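Local coordinates for prephenate dehydrogenase (Corynebacterium glutamicum ATCC 13032, PDB 3KTD), which probably catalyses the oxidative decarboxylation of prephenate with NAD+ or NADP+ as hydride acceptor, at residues A[6-18]-A[27-39]. Sequence-based numbering, arbitrary orientation. Where two conformers were deposited one is given.
Sequences DISRPVCILGLGL and LHAANHSVFGYNR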
ATOM      1  N   ASP A   6      29.968  22.571   5.544  1.00 44.67           N
ATOM      2  CA  ASP A   6      28.730  23.183   6.130  1.00 45.03           C
ATOM      3  C   ASP A   6      28.137  24.269   5.214  1.00 44.25           C
ATOM      4  O   ASP A   6      28.636  24.491   4.112  1.00 44.44           O
ATOM      5  CB  ASP A   6      29.026  23.744   7.527  1.00 45.97           C
ATOM      6  CG  ASP A   6      30.153  24.775   7.524  1.00 46.64           C
ATOM      7  OD1 ASP A   6      30.264  25.571   6.558  1.00 45.78           O
ATOM      8  OD2 ASP A   6      30.926  24.784   8.503  1.00 47.72           O
ATOM      9  N   ILE A   7      27.091  24.951   5.689  1.00 43.68           N
ATOM     10  CA  ILE A   7      26.332  25.923   4.879  1.00 42.89           C
ATOM     11  C   ILE A   7      26.920  27.345   5.011  1.00 42.15           C
ATOM     12  O   ILE A   7      27.005  27.902   6.107  1.00 42.14           O
ATOM     13  CB  ILE A   7      24.804  25.910   5.251  1.00 42.78           C
ATOM     14  CG1 ILE A   7      24.273  24.479   5.438  1.00 42.06           C
ATOM     15  CG2 ILE A   7      23.973  26.608   4.175  1.00 42.02           C
ATOM     16  CD1 ILE A   7      23.031  24.395   6.310  1.00 39.77           C
ATOM     17  N   SER A   8      27.324  27.926   3.883  1.00 41.30           N
ATOM     18  CA  SER A   8      27.967  29.247   3.862  1.00 39.84           C
ATOM     19  C   SER A   8      27.000  30.432   4.019  1.00 39.48           C
ATOM     20  O   SER A   8      27.443  31.569   4.154  1.00 39.69           O
ATOM     21  CB  SER A   8      28.733  29.426   2.555  1.00 39.13           C
ATOM     22  OG  SER A   8      27.854  29.783   1.504  1.00 37.83           O
ATOM     23  N   ARG A   9      25.695  30.175   3.964  1.00 38.92           N
ATOM     24  CA  ARG A   9      24.686  31.224   4.095  1.00 38.36           C
ATOM     25  C   ARG A   9      23.698  30.871   5.190  1.00 38.45           C
ATOM     26  O   ARG A   9      23.461  29.691   5.450  1.00 39.05           O
ATOM     27  CB  ARG A   9      23.885  31.364   2.805  1.00 37.74           C
ATOM     28  CG  ARG A   9      24.651  31.819   1.595  1.00 38.42           C
ATOM     29  CD  ARG A   9      23.765  31.713   0.359  1.00 39.92           C
ATOM     30  NE  ARG A   9      24.322  32.389  -0.813  1.00 40.52           N
ATOM     31  CZ  ARG A   9      25.249  31.879  -1.625  1.00 40.42           C
ATOM     32  NH1 ARG A   9      25.767  30.670  -1.412  1.00 40.46           N
ATOM     33  NH2 ARG A   9      25.670  32.595  -2.662  1.00 40.45           N
ATOM     34  N   PRO A  10      23.106  31.891   5.836  1.00 38.24           N
ATOM     35  CA  PRO A  10      21.990  31.598   6.736  1.00 38.01           C
ATOM     36  C   PRO A  10      20.781  31.180   5.887  1.00 36.84           C
ATOM     37  O   PRO A  10      20.584  31.739   4.800  1.00 36.69           O
ATOM     38  CB  PRO A  10      21.739  32.936   7.434  1.00 38.41           C
ATOM     39  CG  PRO A  10      22.243  33.964   6.466  1.00 38.04           C
ATOM     40  CD  PRO A  10      23.417  33.333   5.786  1.00 38.07           C
ATOM     41  N   VAL A  11      20.017  30.187   6.349  1.00 35.39           N
ATOM     42  CA  VAL A  11      18.851  29.696   5.601  1.00 34.18           C
ATOM     43  C   VAL A  11      17.606  30.486   5.999  1.00 33.20           C
ATOM     44  O   VAL A  11      17.375  30.726   7.182  1.00 32.94           O
ATOM     45  CB  VAL A  11      18.613  28.185   5.833  1.00 34.19           C
ATOM     46  CG1 VAL A  11      17.336  27.733   5.158  1.00 34.41           C
ATOM     47  CG2 VAL A  11      19.781  27.373   5.318  1.00 32.99           C
ATOM     48  N   CYS A  12      16.816  30.884   5.002  1.00 32.52           N
ATOM     49  CA  CYS A  12      15.574  31.647   5.211  1.00 32.18           C
ATOM     50  C   CYS A  12      14.354  30.877   4.659  1.00 32.02           C
ATOM     51  O   CYS A  12      14.128  30.857   3.445  1.00 31.62           O
ATOM     52  CB  CYS A  12      15.695  33.016   4.542  1.00 31.75           C
ATOM     53  SG  CYS A  12      14.236  34.074   4.656  1.00 32.65           S
ATOM     54  N   ILE A  13      13.567  30.268   5.552  1.00 31.88           N
ATOM     55  CA  ILE A  13      12.440  29.403   5.142  1.00 32.03           C
ATOM     56  C   ILE A  13      11.107  30.156   5.024  1.00 32.36           C
ATOM     57  O   ILE A  13      10.610  30.714   6.005  1.00 33.04           O
ATOM     58  CB  ILE A  13      12.250  28.217   6.118  1.00 31.46           C
ATOM     59  CG1 ILE A  13      13.546  27.425   6.277  1.00 30.76           C
ATOM     60  CG2 ILE A  13      11.163  27.288   5.609  1.00 33.53           C
ATOM     61  CD1 ILE A  13      13.536  26.441   7.405  1.00 26.81           C
ATOM     62  N   LEU A  14      10.534  30.161   3.824  1.00 31.96           N
ATOM     63  CA  LEU A  14       9.259  30.821   3.579  1.00 32.30           C
ATOM     64  C   LEU A  14       8.164  29.754   3.559  1.00 33.13           C
ATOM     65  O   LEU A  14       8.097  28.913   2.652  1.00 33.27           O
ATOM     66  CB  LEU A  14       9.310  31.621   2.280  1.00 32.33           C
ATOM     67  CG  LEU A  14       9.859  33.058   2.357  1.00 33.82           C
ATOM     68  CD1 LEU A  14      10.888  33.274   3.466  1.00 32.27           C
ATOM     69  CD2 LEU A  14      10.427  33.478   0.996  1.00 33.19           C
ATOM     70  N   GLY A  15       7.310  29.791   4.576  1.00 33.69           N
ATOM     71  CA  GLY A  15       6.316  28.752   4.788  1.00 34.55           C
ATOM     72  C   GLY A  15       6.876  27.800   5.827  1.00 35.19           C
ATOM     73  O   GLY A  15       7.961  27.234   5.632  1.00 35.52           O
ATOM     74  N   LEU A  16       6.144  27.636   6.931  1.00 35.40           N
ATOM     75  CA  LEU A  16       6.587  26.804   8.045  1.00 35.42           C
ATOM     76  C   LEU A  16       5.570  25.744   8.432  1.00 35.75           C
ATOM     77  O   LEU A  16       5.092  25.712   9.567  1.00 36.15           O
ATOM     78  CB  LEU A  16       6.944  27.683   9.252  1.00 35.14           C
ATOM     79  CG  LEU A  16       8.161  28.579   9.010  1.00 35.26           C
ATOM     80  CD1 LEU A  16       8.400  29.564  10.158  1.00 34.83           C
ATOM     81  CD2 LEU A  16       9.390  27.713   8.762  1.00 32.96           C
ATOM     82  N   GLY A  17       5.255  24.872   7.474  1.00 36.04           N
ATOM     83  CA  GLY A  17       4.375  23.720   7.704  1.00 35.63           C
ATOM     84  C   GLY A  17       5.180  22.445   7.909  1.00 35.56           C
ATOM     85  O   GLY A  17       6.316  22.488   8.376  1.00 35.28           O
ATOM     86  N   LEU A  18       4.595  21.300   7.555  1.00 35.59           N
ATOM     87  CA  LEU A  18       5.278  20.020   7.701  1.00 35.46           C
ATOM     88  C   LEU A  18       6.731  20.072   7.236  1.00 35.97           C
ATOM     89  O   LEU A  18       7.641  19.722   7.987  1.00 35.98           O
ATOM     90  CB  LEU A  18       4.561  18.936   6.911  1.00 35.22           C
ATOM     91  CG  LEU A  18       5.199  17.548   7.031  1.00 35.82           C
ATOM     92  CD1 LEU A  18       5.027  16.998   8.442  1.00 33.53           C
ATOM     93  CD2 LEU A  18       4.616  16.606   5.994  1.00 37.70           C
ATOM     94  N   LEU A  27      17.424  22.279  11.395  1.00 35.98           N
ATOM     95  CA  LEU A  27      18.534  23.197  11.194  1.00 35.51           C
ATOM     96  C   LEU A  27      18.917  23.878  12.494  1.00 36.61           C
ATOM     97  O   LEU A  27      20.094  24.165  12.725  1.00 36.27           O
ATOM     98  CB  LEU A  27      18.193  24.260  10.151  1.00 34.72           C
ATOM     99  CG  LEU A  27      18.212  23.815   8.687  1.00 32.62           C
ATOM    100  CD1 LEU A  27      17.776  24.951   7.789  1.00 28.26           C
ATOM    101  CD2 LEU A  27      19.587  23.298   8.270  1.00 27.15           C
ATOM    102  N   HIS A  28      17.916  24.138  13.332  1.00 37.42           N
ATOM    103  CA  HIS A  28      18.131  24.779  14.626  1.00 37.40           C
ATOM    104  C   HIS A  28      18.816  23.796  15.557  1.00 37.33           C
ATOM    105  O   HIS A  28      19.750  24.161  16.270  1.00 37.43           O
ATOM    106  CB  HIS A  28      16.795  25.238  15.215  1.00 37.45           C
ATOM    107  CG  HIS A  28      16.922  26.079  16.446  1.00 37.04           C
ATOM    108  ND1 HIS A  28      17.294  27.406  16.407  1.00 38.26           N
ATOM    109  CD2 HIS A  28      16.684  25.793  17.748  1.00 36.16           C
ATOM    110  CE1 HIS A  28      17.299  27.897  17.632  1.00 37.76           C
ATOM    111  NE2 HIS A  28      16.927  26.939  18.464  1.00 39.67           N
ATOM    112  N   ALA A  29      18.345  22.548  15.533  1.00 37.67           N
ATOM    113  CA  ALA A  29      18.930  21.458  16.322  1.00 37.95           C
ATOM    114  C   ALA A  29      20.405  21.310  15.951  1.00 38.61           C
ATOM    115  O   ALA A  29      21.275  21.338  16.824  1.00 38.37           O
ATOM    116  CB  ALA A  29      18.169  20.137  16.085  1.00 37.07           C
ATOM    117  N   ALA A  30      20.672  21.201  14.646  1.00 39.21           N
ATOM    118  CA  ALA A  30      22.041  21.117  14.117  1.00 39.35           C
ATOM    119  C   ALA A  30      22.837  22.414  14.295  1.00 39.15           C
ATOM    120  O   ALA A  30      23.976  22.493  13.857  1.00 39.13           O
ATOM    121  CB  ALA A  30      22.025  20.714  12.636  1.00 39.25           C
ATOM    122  N   ASN A  31      22.219  23.426  14.904  1.00 39.49           N
ATOM    123  CA  ASN A  31      22.871  24.685  15.275  1.00 39.91           C
ATOM    124  C   ASN A  31      23.292  25.592  14.120  1.00 39.59           C
ATOM    125  O   ASN A  31      24.205  26.402  14.290  1.00 40.23           O
ATOM    126  CB  ASN A  31      24.075  24.429  16.207  1.00 40.47           C
ATOM    127  CG  ASN A  31      24.607  25.709  16.858  1.00 42.44           C
ATOM    128  OD1 ASN A  31      23.865  26.675  17.064  1.00 45.86           O
ATOM    129  ND2 ASN A  31      25.900  25.718  17.179  1.00 41.46           N
ATOM    130  N   HIS A  32      22.642  25.484  12.961  1.00 39.05           N
ATOM    131  CA  HIS A  32      22.925  26.338  11.801  0.50 38.37           C
ATOM    132  C   HIS A  32      22.043  27.589  11.842  1.00 38.57           C
ATOM    133  O   HIS A  32      20.903  27.524  12.294  1.00 38.32           O
ATOM    134  CB  HIS A  32      22.658  25.581  10.490  0.50 38.03           C
ATOM    135  CG  HIS A  32      23.601  24.445  10.227  0.50 35.90           C
ATOM    136  ND1 HIS A  32      23.259  23.127  10.445  0.50 31.62           N
ATOM    137  CD2 HIS A  32      24.869  24.429   9.749  0.50 33.75           C
ATOM    138  CE1 HIS A  32      24.277  22.351  10.119  0.50 31.66           C
ATOM    139  NE2 HIS A  32      25.265  23.116   9.693  0.50 32.00           N
ATOM    140  N   SER A  33      22.566  28.708  11.345  1.00 39.27           N
ATOM    141  CA  SER A  33      21.832  29.968  11.288  1.00 38.98           C
ATOM    142  C   SER A  33      20.592  29.830  10.409  1.00 38.47           C
ATOM    143  O   SER A  33      20.706  29.528   9.227  1.00 38.22           O
ATOM    144  CB  SER A  33      22.744  31.068  10.734  1.00 38.71           C
ATOM    145  OG  SER A  33      22.070  32.314  10.696  1.00 39.32           O
ATOM    146  N   VAL A  34      19.415  30.065  10.985  1.00 38.55           N
ATOM    147  CA  VAL A  34      18.161  29.932  10.245  1.00 38.75           C
ATOM    148  C   VAL A  34      17.028  30.779  10.827  1.00 38.97           C
ATOM    149  O   VAL A  34      16.953  31.009  12.040  1.00 39.75           O
ATOM    150  CB  VAL A  34      17.702  28.454  10.207  1.00 38.76           C
ATOM    151  CG1 VAL A  34      17.392  27.947  11.612  1.00 38.76           C
ATOM    152  CG2 VAL A  34      16.490  28.285   9.304  1.00 40.11           C
ATOM    153  N   PHE A  35      16.148  31.240   9.947  1.00 38.67           N
ATOM    154  CA  PHE A  35      14.969  32.008  10.341  1.00 38.49           C
ATOM    155  C   PHE A  35      13.887  31.828   9.274  1.00 38.86           C
ATOM    156  O   PHE A  35      14.171  31.342   8.185  1.00 39.68           O
ATOM    157  CB  PHE A  35      15.326  33.491  10.580  1.00 38.05           C
ATOM    158  CG  PHE A  35      15.769  34.234   9.350  1.00 35.31           C
ATOM    159  CD1 PHE A  35      17.009  33.996   8.781  1.00 37.76           C
ATOM    160  CD2 PHE A  35      14.963  35.208   8.789  1.00 35.13           C
ATOM    161  CE1 PHE A  35      17.420  34.688   7.644  1.00 37.47           C
ATOM    162  CE2 PHE A  35      15.366  35.910   7.656  1.00 34.98           C
ATOM    163  CZ  PHE A  35      16.593  35.647   7.083  1.00 36.00           C
ATOM    164  N   GLY A  36      12.645  32.188   9.573  1.00 38.98           N
ATOM    165  CA  GLY A  36      11.575  31.949   8.608  1.00 38.98           C
ATOM    166  C   GLY A  36      10.303  32.746   8.777  1.00 38.87           C
ATOM    167  O   GLY A  36      10.158  33.536   9.710  1.00 39.06           O
ATOM    168  N   TYR A  37       9.378  32.520   7.850  1.00 38.50           N
ATOM    169  CA  TYR A  37       8.120  33.241   7.795  1.00 37.77           C
ATOM    170  C   TYR A  37       6.936  32.287   7.756  1.00 38.10           C
ATOM    171  O   TYR A  37       6.939  31.309   7.004  1.00 37.48           O
ATOM    172  CB  TYR A  37       8.121  34.167   6.569  1.00 37.30           C
ATOM    173  CG  TYR A  37       6.758  34.529   6.022  1.00 36.13           C
ATOM    174  CD1 TYR A  37       5.936  35.442   6.675  1.00 37.15           C
ATOM    175  CD2 TYR A  37       6.300  33.975   4.836  1.00 34.61           C
ATOM    176  CE1 TYR A  37       4.685  35.780   6.172  1.00 35.01           C
ATOM    177  CE2 TYR A  37       5.057  34.304   4.326  1.00 37.28           C
ATOM    178  CZ  TYR A  37       4.249  35.207   5.001  1.00 36.58           C
ATOM    179  OH  TYR A  37       3.003  35.525   4.492  1.00 34.82           O
ATOM    180  N   ASN A  38       5.948  32.578   8.599  1.00 38.50           N
ATOM    181  CA  ASN A  38       4.659  31.896   8.611  1.00 38.78           C
ATOM    182  C   ASN A  38       3.621  32.991   8.426  1.00 39.69           C
ATOM    183  O   ASN A  38       3.696  34.021   9.095  1.00 40.19           O
ATOM    184  CB  ASN A  38       4.441  31.184   9.947  1.00 38.61           C
ATOM    185  CG  ASN A  38       3.212  30.267   9.947  1.00 39.82           C
ATOM    186  OD1 ASN A  38       2.365  30.338   9.056  1.00 44.13           O
ATOM    187  ND2 ASN A  38       3.121  29.395  10.949  1.00 34.61           N
ATOM    188  N   ARG A  39       2.677  32.800   7.511  1.00 40.55           N
ATOM    189  CA  ARG A  39       1.618  33.798   7.297  1.00 41.38           C
ATOM    190  C   ARG A  39       0.787  33.967   8.564  1.00 41.20           C
ATOM    191  O   ARG A  39       0.458  35.088   8.950  1.00 41.81           O
ATOM    192  CB  ARG A  39       0.705  33.395   6.140  1.00 41.90           C
ATOM    193  CG  ARG A  39      -0.318  34.466   5.745  1.00 45.42           C
ATOM    194  CD  ARG A  39      -1.253  33.954   4.652  1.00 49.73           C
ATOM    195  NE  ARG A  39      -0.512  33.501   3.472  1.00 53.12           N
ATOM    196  CZ  ARG A  39      -0.164  34.268   2.436  1.00 56.58           C
ATOM    197  NH1 ARG A  39      -0.487  35.563   2.394  1.00 59.61           N
ATOM    198  NH2 ARG A  39       0.516  33.734   1.427  1.00 57.77           N
TER
HETATM  199  O   HOH W   1       3.011  28.147   7.309  1.00 34.26           O
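Val11 to Leu14 pair with Val34 to Tyr37 as neighbouring parallel strands, the first and last elements of a Rossmann-type beta-alpha-beta unit. Five backbone hydrogen bonds join them. Val11 N and Ile13 N donate to Ser33 O and Phe35 O. Phe35 N and Tyr37 N donate in return to Val11 O and Ile13 O. Gly15 N closes the ladder on Tyr37 O at 2.9 Å.

On one side of the sheet, Cys12 lies against the Phe35 ring. Cys12 CB sits over the face of the Phe35 ring, 4.2 Å from its centroid, and SG comes in obliquely. The Phe35 CG is placed between backbone N and carbonyl carbon (chi1 66°), which swings the ring over toward Cys12. Helix 58-67 backs this side, with Thr61 and Ala65 against Cys12, and Arg64 makes a cation-pi contact with Phe35.

On the other side, Leu27 from the end of helix 18-29 puts its CD1 3.9 Å from Val11 CG1. Val34 CG2 reaches Ile13 CD1 at 4.0 Å. Near the start of the strands, Ile7 CD1 meets Leu27 CD2 at 4.1 Å. A Schellman motif at Asn31 ends the helix and turns the chain toward the second strand.

Beyond the ladder, Gly15 and Gly17 fit a GxGxxG pattern, consistent with dinucleotide binding. Gly17 is the N-cap of helix 18-29. Leu16 turns back over the second strand, its CG 3.6 Å from Tyr37 O. A water accepts from Leu16 N at 3.2 Å and donates weakly to Asn38 OD1.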